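PDB 2I9D: chloramphenicol acetyltransferase from Bacteroides thetaiotaomicron, which probably transfers an acetyl group from acetyl-coenzyme A to a hydroxyl group of the antibiotic chloramphenicol. Local coordinates for residues V36-A41 against Q50-H55; A63-P68 against F105-D110; E69-I74 against V80-T85; D154-S159 against I181-R186. All coordinates share one frame; numbering follows the deposited sequence.

From the N terminus, contact 1 comes first. It closes a short helical link, bringing the start of helix 39-47 beside the start of helix 52-66. Contact 2 opens at the other end of helix 52-66 and reaches forward to the loop before helix 111-124. Contact 3, the hairpin of strands 72-74 and 80-83, lies wholly within that span. Contacts 2 and 3 touch, and a probable hydrogen bond joins Asn-65 O to Arg-71 NE. Contact 4 comes last, in series with the others, and ties the loop after strand 146-151 to the end of strand 174-183. It touches contact 1 where Glu-37 packs on Arg-186. Contacts 3 and 4 have centres about 32 Å apart.

Contact 1: residues V36-A41 against Q50-H55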
loop_
_atom_site.group_PDB
_atom_site.type_symbol
_atom_site.label_atom_id
_atom_site.label_comp_id
_atom_site.label_asym_id
_atom_site.label_seq_id
_atom_site.Cartn_x
_atom_site.Cartn_y
_atom_site.Cartn_z
ATOM N N VAL A 36 13.988 7.030 -2.454
ATOM C CA VAL A 36 14.890 7.888 -3.184
ATOM C C VAL A 36 16.072 8.214 -2.301
ATOM O O VAL A 36 15.940 8.331 -1.065
ATOM C CB VAL A 36 14.247 9.247 -3.679
ATOM C CG1 VAL A 36 13.192 9.025 -4.756
ATOM C CG2 VAL A 36 13.722 10.116 -2.507
ATOM N N GLU A 37 17.224 8.366 -2.949
ATOM C CA GLU A 37 18.405 8.922 -2.298
ATOM C C GLU A 37 18.207 10.391 -2.136
ATOM O O GLU A 37 17.646 11.045 -3.007
ATOM C CB GLU A 37 19.663 8.664 -3.123
ATOM C CG GLU A 37 20.230 7.303 -2.859
ATOM C CD GLU A 37 21.533 7.050 -3.618
ATOM O OE1 GLU A 37 22.321 8.012 -3.796
ATOM O OE2 GLU A 37 21.754 5.882 -4.013
ATOM N N CYS A 38 18.663 10.906 -1.003
ATOM C CA CYS A 38 18.453 12.302 -0.656
ATOM C C CYS A 38 19.607 12.848 0.195
ATOM O O CYS A 38 19.441 13.863 0.883
ATOM C CB CYS A 38 17.110 12.450 0.080
ATOM S SG CYS A 38 16.931 11.331 1.468
ATOM N N GLY A 39 20.758 12.168 0.160
ATOM C CA GLY A 39 21.953 12.600 0.894
ATOM C C GLY A 39 22.425 14.008 0.534
ATOM O O GLY A 39 22.765 14.794 1.418
ATOM N N GLY A 40 22.437 14.320 -0.768
ATOM C CA GLY A 40 22.777 15.656 -1.262
ATOM C C GLY A 40 21.943 16.783 -0.659
ATOM O O GLY A 40 22.493 17.705 -0.025
ATOM N N ALA A 41 20.622 16.713 -0.844
ATOM C CA ALA A 41 19.725 17.738 -0.300
ATOM C C ALA A 41 19.844 17.864 1.216
ATOM O O ALA A 41 19.742 18.953 1.745
ATOM C CB ALA A 41 18.293 17.499 -0.720
ATOM N N GLN A 50 18.918 25.432 6.405
ATOM C CA GLN A 50 17.550 25.380 5.882
ATOM C C GLN A 50 16.753 24.140 6.293
ATOM O O GLN A 50 17.309 23.163 6.796
ATOM C CB GLN A 50 17.588 25.471 4.354
ATOM C CG GLN A 50 18.085 26.806 3.859
ATOM C CD GLN A 50 18.143 26.888 2.369
ATOM O OE1 GLN A 50 17.902 27.942 1.793
ATOM N NE2 GLN A 50 18.469 25.786 1.726
ATOM N N SER A 51 15.440 24.192 6.066
ATOM C CA SER A 51 14.550 23.064 6.322
ATOM C C SER A 51 14.684 21.970 5.242
ATOM O O SER A 51 14.456 22.213 4.050
ATOM C CB SER A 51 13.121 23.567 6.434
ATOM O OG SER A 51 12.216 22.501 6.645
ATOM N N PHE A 52 15.093 20.770 5.656
ATOM C CA PHE A 52 15.216 19.653 4.719
ATOM C C PHE A 52 13.832 19.311 4.103
ATOM O O PHE A 52 13.717 18.992 2.906
ATOM C CB PHE A 52 15.837 18.461 5.440
ATOM C CG PHE A 52 15.894 17.192 4.613
ATOM C CD1 PHE A 52 16.555 17.163 3.391
ATOM C CD2 PHE A 52 15.302 16.019 5.079
ATOM C CE1 PHE A 52 16.603 15.991 2.623
ATOM C CE2 PHE A 52 15.363 14.838 4.318
ATOM C CZ PHE A 52 16.022 14.839 3.093
ATOM N N PHE A 53 12.790 19.422 4.929
ATOM C CA PHE A 53 11.382 19.289 4.497
ATOM C C PHE A 53 11.037 20.080 3.212
ATOM O O PHE A 53 10.433 19.552 2.279
ATOM C CB PHE A 53 10.433 19.645 5.663
ATOM C CG PHE A 53 9.005 19.807 5.247
ATOM C CD1 PHE A 53 8.216 18.682 4.926
ATOM C CD2 PHE A 53 8.438 21.077 5.138
ATOM C CE1 PHE A 53 6.883 18.832 4.523
ATOM C CE2 PHE A 53 7.104 21.229 4.751
ATOM C CZ PHE A 53 6.328 20.100 4.431
ATOM N N LEU A 54 11.457 21.342 3.159
ATOM C CA LEU A 54 11.210 22.190 2.006
ATOM C C LEU A 54 12.044 21.800 0.799
ATOM O O LEU A 54 11.625 22.033 -0.345
ATOM C CB LEU A 54 11.389 23.686 2.366
ATOM C CG LEU A 54 10.314 24.214 3.336
ATOM C CD1 LEU A 54 10.653 25.624 3.840
ATOM C CD2 LEU A 54 8.909 24.141 2.712
ATOM N N HIS A 55 13.207 21.195 1.040
ATOM C CA HIS A 55 14.019 20.661 -0.061
ATOM C C HIS A 55 13.341 19.490 -0.784
ATOM O O HIS A 55 13.300 19.470 -1.998
ATOM C CB HIS A 55 15.418 20.254 0.420
ATOM C CG HIS A 55 16.392 21.385 0.481
ATOM N ND1 HIS A 55 17.456 21.504 -0.399
ATOM C CD2 HIS A 55 16.474 22.447 1.320
ATOM C CE1 HIS A 55 18.146 22.591 -0.104
ATOM N NE2 HIS A 55 17.570 23.181 0.932
#
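Phe-52 and His-55 point their rings at Cys-38 and Ala-41. The outer end of the Phe-52 ring does most of the touching. Its CZ is 4.0 Å from Cys-38 SG, and Cys-38 CB lies in the ring plane at the same edge. The sulfur is 5.3 Å from the ring centroid and 80° off the normal, which makes an edge-on sulfur-aromatic contact. Phe-52 CE1 also meets the methyl CB of Ala-41 at 4.0 Å. The ring reaches this far because its CG is anti to the backbone N (chi1 174°).

One turn along, the His-55 ring turns a face to Ala-41. Ala-41 O sits 4.0 Å above that plane, toward the rim, and makes no hydrogen bond with the ring. Ala-41 CB approaches His-55 ND1 at 4.1 Å.

The contact packs the starts of two successive helices, 39-47 and 52-66. Cys-38 is the N-cap residue of the first, and Ser-51 is the N-cap residue of the second. No hydrogen bond joins 36-41 to 50-55.

Further out, Phe-52 meets Tyr-56 edge to face, and the His-55 ring meets Phe-111. Helix 202-216 packs on the other partners, with Leu-216 touching both Cys-38 and Ala-41. Met-189 of strand 186-196 also touches Cys-38. Ser-51 N is hydrogen-bonded to Tyr-115 OH of helix 111-124.

Contact 2: residues A63-P68 against F105-D110; sequences AANEIP and FPYHND
An amide-aromatic stack joins Asn-65, in the last turn of helix 52-66, to Tyr-107, in the loop between strand 100-105 and helix 111-124. The amide of Asn-65 lies flat over one face of the phenol ring. The two planes are only 11° apart, and the side chains run past each other in opposite directions. ND2 is 3.4 Å above the ring plane. It sits toward the rim at the inner end, 3.5 Å from Tyr-107 CG. CG of the amide is 3.6 Å from Tyr-107 CD2. Behind it, Asn-65 CB adds a CH-pi contact, 4.3 Å from the ring centroid and 26° off the normal. With chi1 at 180° the Tyr-107 side chain is extended away from its own backbone N, and the ring lies over Asn-65. The opposite face of the ring is met by Asn-109 N of its own loop.

The amide is held on both its polar atoms by neighbours. ND2 is hydrogen-bonded to Leu-61 O, one turn back in the helix, and OD1 accepts from Ile-86 N. Glu-66 adds a looser contact, with OE2 4.4 Å from Tyr-107 OH. That carboxylate forms salt bridges with Arg-62 through OE2 and Lys-211 through OE1.

Because the amide is nearly parallel to the ring, its N-H bonds run along the face and do not point into it. The contact therefore rests on flat stacking. The hydrogen bonds to Leu-61 and Ile-86 fix the rotation of the amide while its face is given to the ring.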
loop_
_atom_site.group_PDB
_atom_site.type_symbol
_atom_site.label_atom_id
_atom_site.label_comp_id
_atom_site.label_asym_id
_atom_site.label_seq_id
_atom_site.Cartn_x
_atom_site.Cartn_y
_atom_site.Cartn_z
ATOM N N ALA A 63 8.879 17.906 -9.842
ATOM C CA ALA A 63 8.648 16.719 -10.687
ATOM C C ALA A 63 7.216 16.619 -11.239
ATOM O O ALA A 63 7.004 16.199 -12.381
ATOM C CB ALA A 63 9.038 15.443 -9.940
ATOM N N ALA A 64 6.237 17.028 -10.430
ATOM C CA ALA A 64 4.817 16.962 -10.809
ATOM C C ALA A 64 4.504 18.012 -11.877
ATOM O O ALA A 64 3.693 17.795 -12.790
ATOM C CB ALA A 64 3.936 17.167 -9.585
ATOM N N ASN A 65 5.149 19.163 -11.741
ATOM C CA ASN A 65 5.038 20.204 -12.740
ATOM C C ASN A 65 5.733 19.816 -14.036
ATOM O O ASN A 65 5.174 20.053 -15.121
ATOM C CB ASN A 65 5.564 21.513 -12.179
ATOM C CG ASN A 65 4.511 22.242 -11.375
ATOM O OD1 ASN A 65 3.629 22.872 -11.943
ATOM N ND2 ASN A 65 4.585 22.141 -10.050
ATOM N N GLU A 66 6.896 19.156 -13.924
ATOM C CA GLU A 66 7.728 18.856 -15.104
ATOM C C GLU A 66 7.309 17.659 -15.934
ATOM O O GLU A 66 7.706 17.566 -17.087
ATOM C CB GLU A 66 9.225 18.805 -14.768
ATOM C CG GLU A 66 9.795 20.181 -14.468
ATOM C CD GLU A 66 11.309 20.188 -14.227
ATOM O OE1 GLU A 66 11.956 19.123 -14.344
ATOM O OE2 GLU A 66 11.852 21.273 -13.923
ATOM N N ILE A 67 6.481 16.780 -15.363
ATOM C CA ILE A 67 5.949 15.619 -16.076
ATOM C C ILE A 67 4.455 15.853 -16.290
ATOM O O ILE A 67 3.678 15.768 -15.337
ATOM C CB ILE A 67 6.230 14.283 -15.306
ATOM C CG1 ILE A 67 7.729 14.123 -15.054
ATOM C CG2 ILE A 67 5.728 13.071 -16.073
ATOM C CD1 ILE A 67 8.079 13.171 -13.921
ATOM N N PRO A 68 4.038 16.155 -17.537
ATOM C CA PRO A 68 2.695 16.711 -17.734
ATOM C C PRO A 68 1.552 15.768 -17.376
ATOM O O PRO A 68 0.438 16.223 -17.152
ATOM C CB PRO A 68 2.664 17.072 -19.241
ATOM C CG PRO A 68 3.685 16.233 -19.868
ATOM C CD PRO A 68 4.757 15.982 -18.822
ATOM N N PHE A 105 1.301 26.004 -0.802
ATOM C CA PHE A 105 2.608 26.539 -1.173
ATOM C C PHE A 105 2.644 26.679 -2.692
ATOM O O PHE A 105 2.441 25.697 -3.408
ATOM C CB PHE A 105 3.771 25.626 -0.701
ATOM C CG PHE A 105 3.795 25.396 0.780
ATOM C CD1 PHE A 105 4.559 26.221 1.618
ATOM C CD2 PHE A 105 3.025 24.367 1.354
ATOM C CE1 PHE A 105 4.576 26.025 3.012
ATOM C CE2 PHE A 105 3.026 24.169 2.740
ATOM C CZ PHE A 105 3.810 24.984 3.571
ATOM N N PRO A 106 2.870 27.905 -3.192
ATOM C CA PRO A 106 2.940 28.063 -4.656
ATOM C C PRO A 106 4.236 27.497 -5.221
ATOM O O PRO A 106 5.295 27.618 -4.599
ATOM C CB PRO A 106 2.884 29.593 -4.857
ATOM C CG PRO A 106 3.499 30.160 -3.569
ATOM C CD PRO A 106 3.025 29.186 -2.472
ATOM N N TYR A 107 4.148 26.868 -6.381
ATOM C CA TYR A 107 5.351 26.490 -7.100
ATOM C C TYR A 107 6.113 27.704 -7.712
ATOM O O TYR A 107 5.516 28.609 -8.298
ATOM C CB TYR A 107 5.020 25.456 -8.172
ATOM C CG TYR A 107 6.212 25.002 -8.978
ATOM C CD1 TYR A 107 7.292 24.342 -8.373
ATOM C CD2 TYR A 107 6.255 25.216 -10.349
ATOM C CE1 TYR A 107 8.369 23.923 -9.117
ATOM C CE2 TYR A 107 7.331 24.793 -11.106
ATOM C CZ TYR A 107 8.380 24.161 -10.494
ATOM O OH TYR A 107 9.444 23.764 -11.274
ATOM N N HIS A 108 7.433 27.706 -7.555
ATOM C CA HIS A 108 8.307 28.617 -8.292
ATOM C C HIS A 108 9.417 27.772 -8.905
ATOM O O HIS A 108 9.958 26.886 -8.227
ATOM C CB HIS A 108 8.918 29.680 -7.363
ATOM C CG HIS A 108 7.903 30.546 -6.682
ATOM N ND1 HIS A 108 7.106 31.441 -7.366
ATOM C CD2 HIS A 108 7.560 30.661 -5.374
ATOM C CE1 HIS A 108 6.306 32.060 -6.513
ATOM N NE2 HIS A 108 6.564 31.608 -5.297
ATOM N N ASN A 109 9.764 28.037 -10.168
ATOM C CA ASN A 109 10.822 27.264 -10.854
ATOM C C ASN A 109 12.235 27.503 -10.281
ATOM O O ASN A 109 13.155 26.695 -10.486
ATOM C CB ASN A 109 10.765 27.466 -12.374
ATOM C CG ASN A 109 11.690 26.507 -13.153
ATOM O OD1 ASN A 109 12.337 25.603 -12.584
ATOM N ND2 ASN A 109 11.753 26.710 -14.481
ATOM N N ASP A 110 12.384 28.589 -9.532
ATOM C CA ASP A 110 13.636 28.894 -8.854
ATOM C C ASP A 110 13.551 28.476 -7.378
ATOM O O ASP A 110 12.735 29.009 -6.619
ATOM C CB ASP A 110 13.956 30.395 -9.010
ATOM C CG ASP A 110 15.008 30.882 -8.023
ATOM O OD1 ASP A 110 16.097 30.267 -7.951
ATOM O OD2 ASP A 110 14.744 31.875 -7.308
#

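Contact 3: residues E69-I74 against V80-T85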
loop_
_atom_site.group_PDB
_atom_site.type_symbol
_atom_site.label_atom_id
_atom_site.label_comp_id
_atom_site.label_asym_id
_atom_site.label_seq_id
_atom_site.Cartn_x
_atom_site.Cartn_y
_atom_site.Cartn_z
ATOM N N GLU A 69 1.810 14.466 -17.334
ATOM C CA GLU A 69 0.784 13.496 -16.960
ATOM C C GLU A 69 0.293 13.712 -15.522
ATOM O O GLU A 69 -0.816 13.320 -15.185
ATOM C CB GLU A 69 1.310 12.065 -17.144
ATOM C CG GLU A 69 1.318 11.575 -18.608
ATOM C CD GLU A 69 2.476 12.156 -19.421
ATOM O OE1 GLU A 69 3.384 12.775 -18.853
ATOM O OE2 GLU A 69 2.480 11.988 -20.643
ATOM N N PHE A 70 1.131 14.345 -14.702
ATOM C CA PHE A 70 0.837 14.618 -13.294
ATOM C C PHE A 70 0.050 15.916 -13.088
ATOM O O PHE A 70 -0.230 16.302 -11.962
ATOM C CB PHE A 70 2.146 14.599 -12.463
ATOM C CG PHE A 70 2.741 13.206 -12.311
ATOM C CD1 PHE A 70 2.508 12.456 -11.152
ATOM C CD2 PHE A 70 3.504 12.639 -13.343
ATOM C CE1 PHE A 70 3.027 11.164 -11.011
ATOM C CE2 PHE A 70 4.031 11.350 -13.227
ATOM C CZ PHE A 70 3.792 10.603 -12.056
ATOM N N ARG A 71 -0.311 16.576 -14.189
ATOM C CA ARG A 71 -1.051 17.834 -14.170
ATOM C C ARG A 71 -2.496 17.644 -14.615
ATOM O O ARG A 71 -3.274 18.605 -14.615
ATOM C CB ARG A 71 -0.346 18.867 -15.061
ATOM C CG ARG A 71 0.955 19.429 -14.421
ATOM C CD ARG A 71 1.359 20.783 -14.995
ATOM N NE ARG A 71 2.452 20.626 -15.937
ATOM C CZ ARG A 71 2.324 20.609 -17.256
ATOM N NH1 ARG A 71 1.146 20.785 -17.821
ATOM N NH2 ARG A 71 3.393 20.418 -18.007
ATOM N N TYR A 72 -2.829 16.415 -15.028
ATOM C CA TYR A 72 -4.161 16.076 -15.496
ATOM C C TYR A 72 -5.072 15.826 -14.307
ATOM O O TYR A 72 -4.668 15.136 -13.348
ATOM C CB TYR A 72 -4.126 14.819 -16.371
ATOM C CG TYR A 72 -3.644 15.073 -17.789
ATOM C CD1 TYR A 72 -4.527 15.033 -18.866
ATOM C CD2 TYR A 72 -2.286 15.378 -18.043
ATOM C CE1 TYR A 72 -4.070 15.277 -20.157
ATOM C CE2 TYR A 72 -1.828 15.630 -19.317
ATOM C CZ TYR A 72 -2.720 15.580 -20.376
ATOM O OH TYR A 72 -2.240 15.818 -21.651
ATOM N N ARG A 73 -6.287 16.386 -14.381
ATOM C CA ARG A 73 -7.303 16.269 -13.345
ATOM C C ARG A 73 -8.688 16.031 -13.945
ATOM O O ARG A 73 -8.939 16.345 -15.119
ATOM C CB ARG A 73 -7.343 17.532 -12.470
ATOM C CG ARG A 73 -6.036 17.901 -11.811
ATOM C CD ARG A 73 -5.665 16.983 -10.611
ATOM N NE ARG A 73 -4.380 17.388 -10.020
ATOM C CZ ARG A 73 -3.172 16.971 -10.418
ATOM N NH1 ARG A 73 -3.033 16.108 -11.410
ATOM N NH2 ARG A 73 -2.086 17.389 -9.795
ATOM N N ILE A 74 -9.570 15.428 -13.158
ATOM C CA ILE A 74 -10.972 15.368 -13.503
ATOM C C ILE A 74 -11.545 16.545 -12.728
ATOM O O ILE A 74 -11.566 16.522 -11.478
ATOM C CB ILE A 74 -11.658 14.049 -13.057
ATOM C CG1 ILE A 74 -10.980 12.815 -13.683
ATOM C CG2 ILE A 74 -13.172 14.102 -13.376
ATOM C CD1 ILE A 74 -11.669 11.464 -13.385
ATOM N N VAL A 80 -12.048 16.147 -18.119
ATOM C CA VAL A 80 -10.604 16.040 -18.083
ATOM C C VAL A 80 -9.979 17.373 -18.457
ATOM O O VAL A 80 -10.289 17.942 -19.508
ATOM C CB VAL A 80 -10.081 14.898 -18.977
ATOM C CG1 VAL A 80 -8.541 14.851 -18.990
ATOM C CG2 VAL A 80 -10.679 13.576 -18.521
ATOM N N VAL A 81 -9.109 17.864 -17.573
ATOM C CA VAL A 81 -8.395 19.114 -17.744
ATOM C C VAL A 81 -6.903 18.942 -17.480
ATOM O O VAL A 81 -6.483 18.030 -16.776
ATOM C CB VAL A 81 -8.953 20.218 -16.805
ATOM C CG1 VAL A 81 -10.408 20.520 -17.142
ATOM C CG2 VAL A 81 -8.822 19.800 -15.347
ATOM N N LEU A 82 -6.106 19.837 -18.038
ATOM C CA LEU A 82 -4.680 19.854 -17.795
ATOM C C LEU A 82 -4.352 21.240 -17.251
ATOM O O LEU A 82 -4.580 22.211 -17.939
ATOM C CB LEU A 82 -3.913 19.545 -19.103
ATOM C CG LEU A 82 -2.408 19.866 -19.176
ATOM C CD1 LEU A 82 -1.589 18.973 -18.256
ATOM C CD2 LEU A 82 -1.844 19.797 -20.614
ATOM N N TYR A 83 -3.851 21.327 -16.019
ATOM C CA TYR A 83 -3.464 22.608 -15.399
ATOM C C TYR A 83 -2.080 23.080 -15.872
ATOM O O TYR A 83 -1.178 22.267 -16.032
ATOM C CB TYR A 83 -3.505 22.517 -13.855
ATOM C CG TYR A 83 -4.906 22.550 -13.265
ATOM C CD1 TYR A 83 -5.472 23.744 -12.786
ATOM C CD2 TYR A 83 -5.680 21.398 -13.213
ATOM C CE1 TYR A 83 -6.799 23.756 -12.241
ATOM C CE2 TYR A 83 -6.977 21.406 -12.694
ATOM C CZ TYR A 83 -7.537 22.575 -12.213
ATOM O OH TYR A 83 -8.834 22.534 -11.717
ATOM N N ASP A 84 -1.906 24.383 -16.094
ATOM C CA ASP A 84 -0.606 24.922 -16.493
ATOM C C ASP A 84 0.381 24.627 -15.383
ATOM O O ASP A 84 1.507 24.227 -15.639
ATOM C CB ASP A 84 -0.639 26.457 -16.663
ATOM C CG ASP A 84 -1.444 26.939 -17.904
ATOM O OD1 ASP A 84 -2.150 26.136 -18.575
ATOM O OD2 ASP A 84 -1.356 28.170 -18.191
ATOM N N THR A 85 -0.053 24.859 -14.147
ATOM C CA THR A 85 0.828 24.836 -12.987
ATOM C C THR A 85 0.141 24.108 -11.810
ATOM O O THR A 85 -1.085 24.207 -11.619
ATOM C CB THR A 85 1.263 26.287 -12.609
ATOM O OG1 THR A 85 2.118 26.787 -13.637
ATOM C CG2 THR A 85 2.015 26.353 -11.306
#
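Tyr-72 lays its ring over Leu-82, its non-hydrogen-bonded partner in the antiparallel hairpin of strands 72-74 and 80-83. Leu-82 CB lies over the ring centre, 4.3 Å from the centroid and 7° off the normal, a CH-pi contact. Leu-82 CD1 reaches Tyr-72 CE2 at 3.5 Å, while Val-80 CG1 comes to the ring edge. The Tyr-72 ring also meets Trp-13, planes about 10° apart.

Arg-73 and Tyr-83 meet on the other face of the hairpin and cross at about a right angle. Arg-73 CG is 3.7 Å from Tyr-83 CE2. The arginine then bends at chi2 (-74°) and turns its guanidinium back along its own segment. NH1 and NH2 both grip Phe-70 O, and NH1 also binds Tyr-72 O at 2.7 Å. NE binds Tyr-144 O and NH2 also Leu-146 O.

Beside the hairpin, Arg-71 NH1 donates to Tyr-83 O at 3.3 Å, Asp-84 O lies over one guanidinium face, and NE binds Asn-65 O.

Paired backbone bonds between Arg-73 and Val-81 set the register, and Tyr-83 N to Arg-71 O continues it. Strand 80-83 also pairs with 5-7 in a three-stranded antiparallel sheet. Both arginines bind carbonyl oxygens, whose dipoles probably stabilise their positive charge.

Contact 4: residues D154-S159 against I181-R186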
loop_
_atom_site.group_PDB
_atom_site.type_symbol
_atom_site.label_atom_id
_atom_site.label_comp_id
_atom_site.label_asym_id
_atom_site.label_seq_id
_atom_site.Cartn_x
_atom_site.Cartn_y
_atom_site.Cartn_z
ATOM N N ASP A 154 9.566 10.927 11.315
ATOM C CA ASP A 154 10.034 9.962 12.320
ATOM C C ASP A 154 9.611 8.506 12.037
ATOM O O ASP A 154 9.788 7.622 12.897
ATOM C CB ASP A 154 9.544 10.358 13.726
ATOM C CG ASP A 154 10.066 11.726 14.171
ATOM O OD1 ASP A 154 11.261 12.026 13.947
ATOM O OD2 ASP A 154 9.272 12.500 14.744
ATOM N N LEU A 155 9.049 8.266 10.847
ATOM C CA LEU A 155 8.602 6.946 10.451
ATOM C C LEU A 155 9.142 6.538 9.079
ATOM O O LEU A 155 8.927 7.240 8.087
ATOM C CB LEU A 155 7.068 6.910 10.418
ATOM C CG LEU A 155 6.371 5.591 10.027
ATOM C CD1 LEU A 155 6.881 4.416 10.868
ATOM C CD2 LEU A 155 4.841 5.711 10.111
ATOM N N TYR A 156 9.848 5.404 9.035
ATOM C CA TYR A 156 10.199 4.766 7.765
ATOM C C TYR A 156 9.083 3.758 7.489
ATOM O O TYR A 156 8.694 2.972 8.375
ATOM C CB TYR A 156 11.593 4.088 7.794
ATOM C CG TYR A 156 12.151 3.881 6.382
ATOM C CD1 TYR A 156 12.959 4.849 5.788
ATOM C CD2 TYR A 156 11.808 2.751 5.623
ATOM C CE1 TYR A 156 13.446 4.687 4.475
ATOM C CE2 TYR A 156 12.266 2.578 4.303
ATOM C CZ TYR A 156 13.098 3.549 3.742
ATOM O OH TYR A 156 13.582 3.405 2.464
ATOM N N PHE A 157 8.509 3.821 6.291
ATOM C CA PHE A 157 7.422 2.890 5.921
ATOM C C PHE A 157 7.770 2.285 4.560
ATOM O O PHE A 157 8.508 2.899 3.780
ATOM C CB PHE A 157 6.074 3.618 5.863
ATOM C CG PHE A 157 6.087 4.889 5.010
ATOM C CD1 PHE A 157 5.979 4.812 3.610
ATOM C CD2 PHE A 157 6.180 6.167 5.610
ATOM C CE1 PHE A 157 5.986 5.978 2.811
ATOM C CE2 PHE A 157 6.183 7.346 4.813
ATOM C CZ PHE A 157 6.080 7.242 3.408
ATOM N N THR A 158 7.238 1.097 4.274
ATOM C CA THR A 158 7.437 0.506 2.960
ATOM C C THR A 158 6.189 0.624 2.094
ATOM O O THR A 158 6.243 0.356 0.882
ATOM C CB THR A 158 7.835 -0.984 3.034
ATOM O OG1 THR A 158 6.996 -1.651 3.977
ATOM C CG2 THR A 158 9.278 -1.133 3.445
ATOM N N SER A 159 5.076 1.029 2.711
ATOM C CA SER A 159 3.821 1.183 2.030
ATOM C C SER A 159 2.895 2.151 2.780
ATOM O O SER A 159 2.724 2.041 3.994
ATOM C CB SER A 159 3.169 -0.196 1.919
ATOM O OG SER A 159 1.848 -0.119 1.402
ATOM N N ILE A 181 16.942 7.831 6.138
ATOM C CA ILE A 181 17.609 6.778 6.862
ATOM C C ILE A 181 18.822 6.277 6.050
ATOM O O ILE A 181 18.798 6.242 4.813
ATOM C CB ILE A 181 16.553 5.692 7.195
ATOM C CG1 ILE A 181 16.087 5.860 8.634
ATOM C CG2 ILE A 181 17.035 4.284 6.938
ATOM C CD1 ILE A 181 14.887 4.996 8.966
ATOM N N ILE A 182 19.901 5.973 6.752
ATOM C CA ILE A 182 21.091 5.389 6.120
ATOM C C ILE A 182 20.877 3.903 5.816
ATOM O O ILE A 182 20.601 3.112 6.712
ATOM C CB ILE A 182 22.394 5.686 6.935
ATOM C CG1 ILE A 182 22.823 7.129 6.660
ATOM C CG2 ILE A 182 23.543 4.760 6.514
ATOM C CD1 ILE A 182 23.509 7.755 7.784
ATOM N N ARG A 183 20.931 3.569 4.530
ATOM C CA ARG A 183 20.870 2.191 4.052
ATOM C C ARG A 183 22.062 1.902 3.149
ATOM O O ARG A 183 22.223 2.522 2.085
ATOM C CB ARG A 183 19.581 1.915 3.276
ATOM C CG ARG A 183 18.593 1.036 4.018
ATOM C CD ARG A 183 17.404 1.855 4.444
ATOM N NE ARG A 183 16.398 1.082 5.172
ATOM C CZ ARG A 183 15.426 0.375 4.601
ATOM N NH1 ARG A 183 15.320 0.315 3.273
ATOM N NH2 ARG A 183 14.562 -0.279 5.371
ATOM N N GLU A 184 22.878 0.943 3.583
ATOM C CA GLU A 184 24.154 0.605 2.937
ATOM C C GLU A 184 25.005 1.855 2.647
ATOM O O GLU A 184 25.429 2.097 1.521
ATOM C CB GLU A 184 23.907 -0.263 1.694
ATOM C CG GLU A 184 23.036 -1.488 2.019
ATOM C CD GLU A 184 23.038 -2.523 0.893
ATOM O OE1 GLU A 184 24.040 -3.272 0.793
ATOM O OE2 GLU A 184 22.046 -2.584 0.125
ATOM N N GLY A 185 25.196 2.668 3.683
ATOM C CA GLY A 185 25.993 3.891 3.590
ATOM C C GLY A 185 25.392 5.103 2.881
ATOM O O GLY A 185 26.061 6.144 2.816
ATOM N N ARG A 186 24.157 4.987 2.357
ATOM C CA ARG A 186 23.472 6.092 1.651
ATOM C C ARG A 186 22.153 6.512 2.313
ATOM O O ARG A 186 21.376 5.677 2.805
ATOM C CB ARG A 186 23.236 5.768 0.175
ATOM C CG ARG A 186 24.432 5.060 -0.494
ATOM C CD ARG A 186 24.778 5.618 -1.881
ATOM N NE ARG A 186 25.397 6.949 -1.801
ATOM C CZ ARG A 186 26.696 7.204 -1.988
ATOM N NH1 ARG A 186 27.549 6.221 -2.282
ATOM N NH2 ARG A 186 27.140 8.456 -1.893
#
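Arg-183, whose guanidinium rests against Tyr-156, donates its backbone N-H to Arg-186 O, with Arg-183 N 2.8 Å from that oxygen. Arg-186 N returns the bond to Arg-183 O at 3.1 Å. The pair closes a type I' turn, the tight two-residue hairpin between strands 174-183 and 186-196.

The Arg-183 side chain bends at chi2 (109°) and comes over the outer part of the Tyr-156 ring. Its CZ is 4.4 Å from the ring centroid, and the planes are 31° apart. This is an off-centre cation-pi contact. NH1 is 3.6 Å from Tyr-156 OH, with no hydrogen bond between them. On the same side of the ring, Ile-181 CD1 packs against the inner end, 3.6 Å from Tyr-156 CB. Val-188 and Pro-190 of strand 186-196 also touch the tyrosine.

The turn lies at the trimer interface. Glu-184 N bonds a Glu-184 carboxylate oxygen of the second subunit. Thr-158 and Ser-159 also pair with their own copies in neighbouring subunits.

The Tyr-156 ring gives the Arg-183 guanidinium a pi surface. The long, weak ion pair with Glu-35 and the nearby Glu-184 of the second subunit probably balance its charge where two copies of Arg-183 come close.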